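Local coordinates for protein alpha-glucosidase (Bacteroides thetaiotaomicron, PDB 5XFM) that hydrolyses glycosidic bonds as a bifunctional beta-L-arabinopyranosidase and alpha-galactosidase of glycoside hydrolase family 97, and carries a bound calcium ion, at residues A[462-465]-A[466-470]; A[497-500]-A[501-505]; A[508-512]-A[513-517]; A[530-533]-A[534-537]. The protein carries 1 engineered substitution. All coordinates share one frame; numbering follows the deposited sequence.

All four contacts are local turns or helix starts within the catalytic TIM-barrel region of the family 97 enzyme. Contact 3 is the buried one, where a threonine methyl on a phenylalanine face and an end-on salt bridge open helix 512-521. Contact 1, on helix 464-468, and contact 2, the loop between strands 497-498 and 506-507, lie at the surface; the first mixes aromatic packing with an asparagine cap, the second relies on amide bonding. Contact 4 is partly buried and turns the chain after strand 526-528. E470 ties contacts 1 and 3 by bonding T510 and Q515, C467 packs on L498 of contact 2, and N502 of contact 2 touches N534 of contact 4.

Contact 1: residues A[462-465]-A[466-470]; sequences FNQH and FCDEE
H465 and F466, neighbours in sequence, pack as a T-shaped pair: the CD2 edge of the imidazole points at the middle of the phenyl face, with the ring planes 72° apart. E469, one turn on, lays its CG over one face of the imidazole, 3.8 Å from the H465 ring centroid, and its carboxylate runs almost parallel to that ring. The histidine thus meets F466 with an edge and E469 CG with a face, and its NE2 is held by a hydrogen bond to E176. N463 CB lies 3.9 Å from F466 CD2.

Toward the solvent-exposed D468 the contact is looser and more polar. Q464 bends at chi2 (62°), which turns its amide forward along the helix until NE2 gives a hydrogen bond of 3.1 Å to D468 OD1. The approach is 40° above the carboxylate plane, although the acceptor lies nearly within the amide plane. Each group has a further partner: T507 N for Q464 OE1, and R509, in a salt bridge, for D468 OD1.

Where the chain leaves helix 458-462, N463 reaches forward, CG anti to its backbone N, and its OD1 accepts from H465 N at 2.7 Å. This is an asparagine N-cap, and it starts the short helix 464-468 immediately after helix 458-462, in the catalytic domain, with the F466 side chain about 11 Å from the calcium ion.

Contact 2: residues A[497-500]-A[501-505]; sequences RLNR and NNDGG
The amide of N499 is used in both directions against the stretch just ahead of it: OD1 receives D503 N at 3.0 Å, in the carbonyl plane and on a lone pair, while ND2 returns a bond of 3.1 Å to D503 OD1. G504 N adds a weak bond to the same N499 oxygen. The loop links the short antiparallel strands 497-498 and 506-507, and begins with a type I beta turn from N499 to N502. N499 holds CG between its backbone N and carbonyl carbon (chi1 73°), and this brings the amide inside the loop; the N499 and D503 side chains cross at about a right angle, their planar ends turned by 51°.

R497 closes the loop at its base. Its side chain curls through bends at chi2 and chi3 and passes over G504, whose CA lies against one face of the guanidinium. At the edge of the group, near its plane, NH2 gives a nearly straight bond (167°) of 2.8 Å to G505 O. A leucine here would probably leave G505 O without this donor and uncover G504, letting the G504-G505 end move more. R500 heads away from the loop, toward a salt bridge with D313 and a cation-pi contact with W304.

The backbone of R497 is held by N502. The N502 OD1 atom accepts from R497 N at 2.7 Å, nearly along the C=O axis, and N502 CA approaches R497 O in a CA-H...O contact of 3.5 Å.

Contact 3: residues A[508-512]-A[513-517]; sequences RRTTD and VFQLA
The N-cap of helix 512-521 is T511, whose OG1 accepts from F514 N at 3.2 Å along a fairly straight path (158°). The cap hydroxyl also bonds D609 of strand 603-609 in the C-terminal domain.

One residue earlier, T510 sets its methyl over the F514 ring. Its CG2 sits 3.6 Å from the F514 ring centroid and only 4° off the ring normal, a CH-pi contact over the centre of the face. With chi1 at 50°, the methyl faces the ring while OG1 reaches Q515, whose NE2 donates to it at 2.8 Å. The carboxylate of E470 bonds both ends of this pair, T510 OG1 and Q515 NE2, and Q515 OE1 takes L493 N, leaving the glutamine amide little freedom to flip.

This helix lies between the catalytic barrel and the C-terminal domain: F514 and A517 lie on V583 of strand 577-584, and L516 packs on helix 541-549.

Ahead of the helix, R508 grips D512 end-on. NH1 and NH2 both point at D512 OD1, at 2.7 Å and 3.0 Å, nearly in the guanidinium plane. The bend of R508 at chi3 turns the group back toward the helix start, its NE bonded to N495 O.

Contact 4: residues A[530-533]-A[534-537]; sequences ALAP and NNLK
A532 and N535 bond each other twice. The backbone N of N535 donates to A532 O at 2.8 Å, and the N535 side chain replies by accepting A532 N at OD1, 3.0 Å away. The second bond approaches from well above the carbonyl plane of the amide, 58° out of it. N535 sets CG anti to its carbonyl carbon (chi1 -66°), which sends the amide back past its own N-H to A532. The same OD1 lies 3.9 Å from L531 CD2 and receives a water at a short 2.5 Å. That water also donates to A530 O at 2.8 Å, bridging the amide to the chain entering the turn.

The main-chain bond closes a type I beta turn from A532 to N535, through which the chain, having left barrel strand 526-528, swings into the short helix 535-538. A further turn bond, from L536 N to P533 O at 3.0 Å, continues it. Beside it the N534 OD1 approaches A532 CB to 3.2 Å.

Further out, N495 and D538 each accept from the ND2 atoms of both N534 and N535, holding the two amides in place. A glycine in place of N535 would probably leave A532 N and the bridging water without their acceptor and cost N495 and D538 a donor. Around this polar knot, Y317 and W304 cover P533, and M544 of helix 541-549 touches N535 and L536.

Contact 1: residues A[462-465]-A[466-470]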
loop_
_atom_site.group_PDB
_atom_site.type_symbol
_atom_site.label_atom_id
_atom_site.label_comp_id
_atom_site.label_asym_id
_atom_site.label_seq_id
_atom_site.Cartn_x
_atom_site.Cartn_y
_atom_site.Cartn_z
ATOM N N PHE A 462 -2.923 18.085 -11.479
ATOM C CA PHE A 462 -4.284 18.379 -11.910
ATOM C C PHE A 462 -4.902 19.555 -11.159
ATOM O O PHE A 462 -5.624 20.357 -11.746
ATOM C CB PHE A 462 -5.182 17.154 -11.734
ATOM C CG PHE A 462 -4.760 15.963 -12.545
ATOM C CD1 PHE A 462 -4.062 16.123 -13.730
ATOM C CD2 PHE A 462 -5.081 14.679 -12.127
ATOM C CE1 PHE A 462 -3.676 15.023 -14.475
ATOM C CE2 PHE A 462 -4.699 13.579 -12.869
ATOM C CZ PHE A 462 -3.995 13.750 -14.043
ATOM N N ASN A 463 -4.608 19.663 -9.869
ATOM C CA ASN A 463 -5.375 20.545 -8.996
ATOM C C ASN A 463 -4.522 21.132 -7.876
ATOM O O ASN A 463 -3.834 20.407 -7.158
ATOM C CB ASN A 463 -6.571 19.765 -8.419
ATOM C CG ASN A 463 -7.534 20.633 -7.599
ATOM O OD1 ASN A 463 -7.177 21.692 -7.079
ATOM N ND2 ASN A 463 -8.770 20.165 -7.476
ATOM N N GLN A 464 -4.594 22.453 -7.735
ATOM C CA GLN A 464 -3.844 23.199 -6.728
ATOM C C GLN A 464 -4.154 22.726 -5.311
ATOM O O GLN A 464 -3.307 22.812 -4.419
ATOM C CB GLN A 464 -4.159 24.695 -6.839
ATOM C CG GLN A 464 -3.350 25.571 -5.894
ATOM C CD GLN A 464 -1.865 25.489 -6.174
ATOM O OE1 GLN A 464 -1.439 25.468 -7.332
ATOM N NE2 GLN A 464 -1.066 25.431 -5.116
ATOM N N HIS A 465 -5.382 22.256 -5.113
ATOM C CA HIS A 465 -5.815 21.726 -3.827
ATOM C C HIS A 465 -4.840 20.669 -3.329
ATOM O O HIS A 465 -4.391 20.722 -2.189
ATOM C CB HIS A 465 -7.231 21.135 -3.929
ATOM C CG HIS A 465 -7.670 20.381 -2.708
ATOM N ND1 HIS A 465 -8.010 21.004 -1.526
ATOM C CD2 HIS A 465 -7.821 19.054 -2.488
ATOM C CE1 HIS A 465 -8.355 20.095 -0.633
ATOM N NE2 HIS A 465 -8.249 18.903 -1.191
ATOM N N PHE A 466 -4.481 19.734 -4.207
ATOM C CA PHE A 466 -3.615 18.631 -3.810
ATOM C C PHE A 466 -2.153 19.061 -3.647
ATOM O O PHE A 466 -1.373 18.373 -2.989
ATOM C CB PHE A 466 -3.741 17.478 -4.810
ATOM C CG PHE A 466 -5.091 16.824 -4.787
ATOM C CD1 PHE A 466 -5.511 16.115 -3.667
ATOM C CD2 PHE A 466 -5.942 16.920 -5.874
ATOM C CE1 PHE A 466 -6.760 15.518 -3.635
ATOM C CE2 PHE A 466 -7.192 16.326 -5.852
ATOM C CZ PHE A 466 -7.601 15.623 -4.730
ATOM N N CYS A 467 -1.783 20.191 -4.239
ATOM C CA CYS A 467 -0.508 20.826 -3.912
ATOM C C CYS A 467 -0.543 21.384 -2.493
ATOM O O CYS A 467 0.443 21.299 -1.761
ATOM C CB CYS A 467 -0.165 21.951 -4.896
ATOM S SG CYS A 467 0.445 21.412 -6.500
ATOM N N ASP A 468 -1.675 21.984 -2.128
ATOM C CA ASP A 468 -1.828 22.592 -0.813
ATOM C C ASP A 468 -1.885 21.519 0.271
ATOM O O ASP A 468 -1.507 21.761 1.417
ATOM C CB ASP A 468 -3.085 23.476 -0.752
ATOM C CG ASP A 468 -3.010 24.686 -1.689
ATOM O OD1 ASP A 468 -1.905 25.039 -2.152
ATOM O OD2 ASP A 468 -4.065 25.302 -1.945
ATOM N N GLU A 469 -2.344 20.328 -0.104
ATOM C CA GLU A 469 -2.533 19.229 0.840
ATOM C C GLU A 469 -1.376 18.238 0.851
ATOM O O GLU A 469 -1.385 17.276 1.628
ATOM C CB GLU A 469 -3.825 18.475 0.510
ATOM C CG GLU A 469 -5.098 19.278 0.657
ATOM C CD GLU A 469 -5.535 19.397 2.099
ATOM O OE1 GLU A 469 -5.901 18.355 2.686
ATOM O OE2 GLU A 469 -5.508 20.521 2.647
ATOM N N GLU A 470 -0.379 18.476 0.003
ATOM C CA GLU A 470 0.710 17.518 -0.176
ATOM C C GLU A 470 1.356 17.061 1.125
ATOM O O GLU A 470 1.518 15.853 1.364
ATOM C CB GLU A 470 1.796 18.093 -1.085
ATOM C CG GLU A 470 2.969 17.133 -1.243
ATOM C CD GLU A 470 4.144 17.730 -1.983
ATOM O OE1 GLU A 470 4.217 18.973 -2.096
ATOM O OE2 GLU A 470 5.006 16.948 -2.433
#

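Contact 2: residues A[497-500]-A[501-505]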
loop_
_atom_site.group_PDB
_atom_site.type_symbol
_atom_site.label_atom_id
_atom_site.label_comp_id
_atom_site.label_asym_id
_atom_site.label_seq_id
_atom_site.Cartn_x
_atom_site.Cartn_y
_atom_site.Cartn_z
ATOM N N ARG A 497 6.771 24.913 -10.933
ATOM C CA ARG A 497 5.478 25.015 -11.576
ATOM C C ARG A 497 5.211 23.740 -12.358
ATOM O O ARG A 497 6.045 23.300 -13.161
ATOM C CB ARG A 497 5.421 26.242 -12.486
ATOM C CG ARG A 497 5.590 27.556 -11.741
ATOM C CD ARG A 497 4.468 27.779 -10.737
ATOM N NE ARG A 497 3.158 27.852 -11.380
ATOM C CZ ARG A 497 2.668 28.951 -11.946
ATOM N NH1 ARG A 497 3.388 30.068 -11.959
ATOM N NH2 ARG A 497 1.462 28.933 -12.501
ATOM N N LEU A 498 4.037 23.160 -12.143
ATOM C CA LEU A 498 3.781 21.802 -12.608
ATOM C C LEU A 498 3.238 21.760 -14.020
ATOM O O LEU A 498 2.100 21.339 -14.250
ATOM C CB LEU A 498 2.833 21.069 -11.652
ATOM C CG LEU A 498 3.510 20.346 -10.482
ATOM C CD1 LEU A 498 4.537 21.218 -9.775
ATOM C CD2 LEU A 498 2.480 19.797 -9.488
ATOM N N ASN A 499 4.072 22.210 -14.954
ATOM C CA ASN A 499 3.818 22.075 -16.386
ATOM C C ASN A 499 5.151 21.879 -17.113
ATOM O O ASN A 499 6.205 21.836 -16.476
ATOM C CB ASN A 499 3.050 23.289 -16.922
ATOM C CG ASN A 499 3.904 24.543 -17.028
ATOM O OD1 ASN A 499 4.993 24.631 -16.461
ATOM N ND2 ASN A 499 3.380 25.544 -17.723
ATOM N N ARG A 500 5.113 21.745 -18.436
ATOM C CA ARG A 500 6.318 21.394 -19.189
ATOM C C ARG A 500 7.428 22.450 -19.129
ATOM O O ARG A 500 8.601 22.107 -18.978
ATOM C CB ARG A 500 5.967 21.105 -20.646
ATOM C CG ARG A 500 7.166 20.721 -21.495
ATOM C CD ARG A 500 6.735 19.980 -22.746
ATOM N NE ARG A 500 7.860 19.701 -23.630
ATOM C CZ ARG A 500 7.820 18.818 -24.623
ATOM N NH1 ARG A 500 6.708 18.122 -24.843
ATOM N NH2 ARG A 500 8.889 18.623 -25.388
ATOM N N ASN A 501 7.075 23.724 -19.253
ATOM C CA ASN A 501 8.102 24.760 -19.269
ATOM C C ASN A 501 8.418 25.307 -17.882
ATOM O O ASN A 501 9.191 26.258 -17.750
ATOM C CB ASN A 501 7.704 25.894 -20.215
ATOM C CG ASN A 501 7.761 25.474 -21.675
ATOM O OD1 ASN A 501 6.775 25.577 -22.408
ATOM N ND2 ASN A 501 8.913 24.973 -22.096
ATOM N N ASN A 502 7.832 24.691 -16.857
ATOM C CA ASN A 502 8.078 25.072 -15.465
ATOM C C ASN A 502 7.773 26.546 -15.220
ATOM O O ASN A 502 8.551 27.247 -14.570
ATOM C CB ASN A 502 9.528 24.751 -15.071
ATOM C CG ASN A 502 9.753 24.767 -13.561
ATOM O OD1 ASN A 502 8.806 24.721 -12.769
ATOM N ND2 ASN A 502 11.019 24.829 -13.159
ATOM N N ASP A 503 6.653 27.017 -15.765
ATOM C CA ASP A 503 6.287 28.428 -15.655
ATOM C C ASP A 503 4.775 28.637 -15.597
ATOM O O ASP A 503 4.292 29.766 -15.729
ATOM C CB ASP A 503 6.848 29.232 -16.831
ATOM C CG ASP A 503 6.274 28.800 -18.173
ATOM O OD1 ASP A 503 5.384 27.920 -18.207
ATOM O OD2 ASP A 503 6.695 29.368 -19.206
ATOM N N GLY A 504 4.034 27.547 -15.419
ATOM C CA GLY A 504 2.587 27.615 -15.342
ATOM C C GLY A 504 2.005 26.379 -14.689
ATOM O O GLY A 504 2.741 25.539 -14.174
ATOM N N GLY A 505 0.683 26.252 -14.729
ATOM C CA GLY A 505 0.009 25.155 -14.062
ATOM C C GLY A 505 -0.013 25.374 -12.561
ATOM O O GLY A 505 0.027 26.515 -12.091
#

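Contact 3: residues A[508-512]-A[513-517]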
loop_
_atom_site.group_PDB
_atom_site.type_symbol
_atom_site.label_atom_id
_atom_site.label_comp_id
_atom_site.label_asym_id
_atom_site.label_seq_id
_atom_site.Cartn_x
_atom_site.Cartn_y
_atom_site.Cartn_z
ATOM N N ARG A 508 3.881 24.115 -6.607
ATOM C CA ARG A 508 4.354 23.341 -5.469
ATOM C C ARG A 508 4.437 24.213 -4.221
ATOM O O ARG A 508 4.930 25.335 -4.282
ATOM C CB ARG A 508 5.719 22.722 -5.759
ATOM C CG ARG A 508 6.337 22.033 -4.543
ATOM C CD ARG A 508 7.578 21.226 -4.897
ATOM N NE ARG A 508 8.499 21.924 -5.792
ATOM C CZ ARG A 508 9.762 22.212 -5.488
ATOM N NH1 ARG A 508 10.249 21.874 -4.303
ATOM N NH2 ARG A 508 10.540 22.834 -6.366
ATOM N N ARG A 509 3.952 23.687 -3.096
ATOM C CA ARG A 509 3.925 24.425 -1.836
ATOM C C ARG A 509 5.021 23.996 -0.875
ATOM O O ARG A 509 5.250 24.646 0.147
ATOM C CB ARG A 509 2.570 24.253 -1.156
ATOM C CG ARG A 509 1.414 24.762 -1.978
ATOM C CD ARG A 509 1.610 26.231 -2.310
ATOM N NE ARG A 509 0.357 26.841 -2.737
ATOM C CZ ARG A 509 0.269 27.967 -3.435
ATOM N NH1 ARG A 509 1.370 28.616 -3.796
ATOM N NH2 ARG A 509 -0.924 28.440 -3.772
ATOM N N THR A 510 5.699 22.904 -1.214
ATOM C CA THR A 510 6.727 22.328 -0.359
ATOM C C THR A 510 8.128 22.613 -0.893
ATOM O O THR A 510 8.294 23.008 -2.043
ATOM C CB THR A 510 6.543 20.811 -0.228
ATOM O OG1 THR A 510 6.398 20.242 -1.534
ATOM C CG2 THR A 510 5.304 20.493 0.593
ATOM N N THR A 511 9.133 22.410 -0.049
ATOM C CA THR A 511 10.515 22.710 -0.416
ATOM C C THR A 511 11.216 21.564 -1.147
ATOM O O THR A 511 10.731 20.429 -1.169
ATOM C CB THR A 511 11.333 23.088 0.820
ATOM O OG1 THR A 511 11.432 21.953 1.695
ATOM C CG2 THR A 511 10.660 24.230 1.558
ATOM N N ASP A 512 12.363 21.872 -1.744
ATOM C CA ASP A 512 13.143 20.867 -2.448
ATOM C C ASP A 512 13.568 19.757 -1.495
ATOM O O ASP A 512 13.489 18.575 -1.834
ATOM C CB ASP A 512 14.377 21.492 -3.104
ATOM C CG ASP A 512 14.024 22.490 -4.190
ATOM O OD1 ASP A 512 12.822 22.649 -4.483
ATOM O OD2 ASP A 512 14.951 23.109 -4.758
ATOM N N VAL A 513 14.000 20.135 -0.299
ATOM C CA VAL A 513 14.474 19.149 0.664
ATOM C C VAL A 513 13.304 18.285 1.144
ATOM O O VAL A 513 13.471 17.089 1.377
ATOM C CB VAL A 513 15.188 19.813 1.860
ATOM C CG1 VAL A 513 15.583 18.771 2.885
ATOM C CG2 VAL A 513 16.439 20.529 1.379
ATOM N N PHE A 514 12.121 18.885 1.260
ATOM C CA PHE A 514 10.889 18.120 1.474
ATOM C C PHE A 514 10.765 17.013 0.427
ATOM O O PHE A 514 10.540 15.846 0.753
ATOM C CB PHE A 514 9.662 19.040 1.427
ATOM C CG PHE A 514 8.345 18.321 1.601
ATOM C CD1 PHE A 514 7.757 17.636 0.543
ATOM C CD2 PHE A 514 7.678 18.357 2.818
ATOM C CE1 PHE A 514 6.554 16.977 0.703
ATOM C CE2 PHE A 514 6.465 17.702 2.984
ATOM C CZ PHE A 514 5.905 17.010 1.926
ATOM N N GLN A 515 10.889 17.401 -0.836
ATOM C CA GLN A 515 10.778 16.465 -1.950
ATOM C C GLN A 515 11.811 15.353 -1.897
ATOM O O GLN A 515 11.495 14.203 -2.196
ATOM C CB GLN A 515 10.880 17.209 -3.288
ATOM C CG GLN A 515 9.760 18.201 -3.516
ATOM C CD GLN A 515 8.415 17.496 -3.633
ATOM O OE1 GLN A 515 8.290 16.488 -4.331
ATOM N NE2 GLN A 515 7.405 18.027 -2.954
ATOM N N LEU A 516 13.055 15.711 -1.589
ATOM C CA LEU A 516 14.137 14.743 -1.466
ATOM C C LEU A 516 13.827 13.744 -0.334
ATOM O O LEU A 516 13.971 12.529 -0.498
ATOM C CB LEU A 516 15.472 15.465 -1.234
ATOM C CG LEU A 516 15.913 16.479 -2.308
ATOM C CD1 LEU A 516 17.296 17.042 -2.013
ATOM C CD2 LEU A 516 15.874 15.911 -3.727
ATOM N N ALA A 517 13.375 14.277 0.799
ATOM C CA ALA A 517 12.967 13.479 1.950
ATOM C C ALA A 517 11.861 12.505 1.575
ATOM O O ALA A 517 11.781 11.394 2.103
ATOM C CB ALA A 517 12.504 14.384 3.086
#

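Contact 4: residues A[530-533]-A[534-537]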
loop_
_atom_site.group_PDB
_atom_site.type_symbol
_atom_site.label_atom_id
_atom_site.label_comp_id
_atom_site.label_asym_id
_atom_site.label_seq_id
_atom_site.Cartn_x
_atom_site.Cartn_y
_atom_site.Cartn_z
ATOM N N ALA A 530 8.938 12.162 -10.491
ATOM C CA ALA A 530 8.425 13.210 -11.361
ATOM C C ALA A 530 9.496 14.234 -11.752
ATOM O O ALA A 530 9.231 15.431 -11.793
ATOM C CB ALA A 530 7.262 13.905 -10.685
ATOM N N LEU A 531 10.695 13.759 -12.064
ATOM C CA LEU A 531 11.746 14.639 -12.555
ATOM C C LEU A 531 11.523 14.964 -14.031
ATOM O O LEU A 531 10.737 14.305 -14.711
ATOM C CB LEU A 531 13.124 14.005 -12.354
ATOM C CG LEU A 531 13.551 13.739 -10.915
ATOM C CD1 LEU A 531 14.937 13.125 -10.869
ATOM C CD2 LEU A 531 13.496 15.015 -10.106
ATOM N N ALA A 532 12.212 15.989 -14.516
ATOM C CA ALA A 532 12.178 16.348 -15.935
ATOM C C ALA A 532 13.563 16.845 -16.369
ATOM O O ALA A 532 14.333 17.319 -15.536
ATOM C CB ALA A 532 11.115 17.384 -16.190
ATOM N N PRO A 533 13.892 16.723 -17.665
ATOM C CA PRO A 533 15.232 17.092 -18.145
ATOM C C PRO A 533 15.681 18.501 -17.743
ATOM O O PRO A 533 16.842 18.701 -17.362
ATOM C CB PRO A 533 15.100 16.989 -19.668
ATOM C CG PRO A 533 13.987 16.037 -19.898
ATOM C CD PRO A 533 13.069 16.101 -18.718
ATOM N N ASN A 534 14.761 19.458 -17.803
ATOM C CA ASN A 534 15.055 20.837 -17.421
ATOM C C ASN A 534 15.559 20.975 -15.983
ATOM O O ASN A 534 16.184 21.980 -15.639
ATOM C CB ASN A 534 13.819 21.711 -17.628
ATOM C CG ASN A 534 12.610 21.193 -16.886
ATOM O OD1 ASN A 534 11.968 20.239 -17.320
ATOM N ND2 ASN A 534 12.281 21.830 -15.772
ATOM N N ASN A 535 15.291 19.971 -15.146
ATOM C CA ASN A 535 15.748 20.002 -13.761
ATOM C C ASN A 535 17.269 19.961 -13.664
ATOM O O ASN A 535 17.848 20.385 -12.663
ATOM C CB ASN A 535 15.148 18.855 -12.954
ATOM C CG ASN A 535 13.645 18.977 -12.799
ATOM O OD1 ASN A 535 12.964 17.999 -12.491
ATOM N ND2 ASN A 535 13.114 20.178 -13.042
ATOM N N LEU A 536 17.932 19.448 -14.693
ATOM C CA LEU A 536 19.389 19.440 -14.635
ATOM C C LEU A 536 19.931 20.857 -14.817
ATOM O O LEU A 536 21.100 21.111 -14.531
ATOM C CB LEU A 536 19.981 18.503 -15.685
ATOM C CG LEU A 536 20.025 17.029 -15.284
ATOM C CD1 LEU A 536 20.669 16.195 -16.381
ATOM C CD2 LEU A 536 20.753 16.847 -13.956
ATOM N N LYS A 537 19.069 21.782 -15.248
ATOM C CA LYS A 537 19.463 23.185 -15.385
ATOM C C LYS A 537 18.849 24.128 -14.335
ATOM O O LYS A 537 19.506 25.075 -13.903
ATOM C CB LYS A 537 19.098 23.693 -16.783
ATOM C CG LYS A 537 19.826 22.991 -17.927
ATOM C CD LYS A 537 21.315 23.307 -17.940
ATOM C CE LYS A 537 22.012 22.662 -19.130
ATOM N NZ LYS A 537 22.063 21.175 -19.001
HETATM O O HOH W 1 10.760 17.793 -11.367
#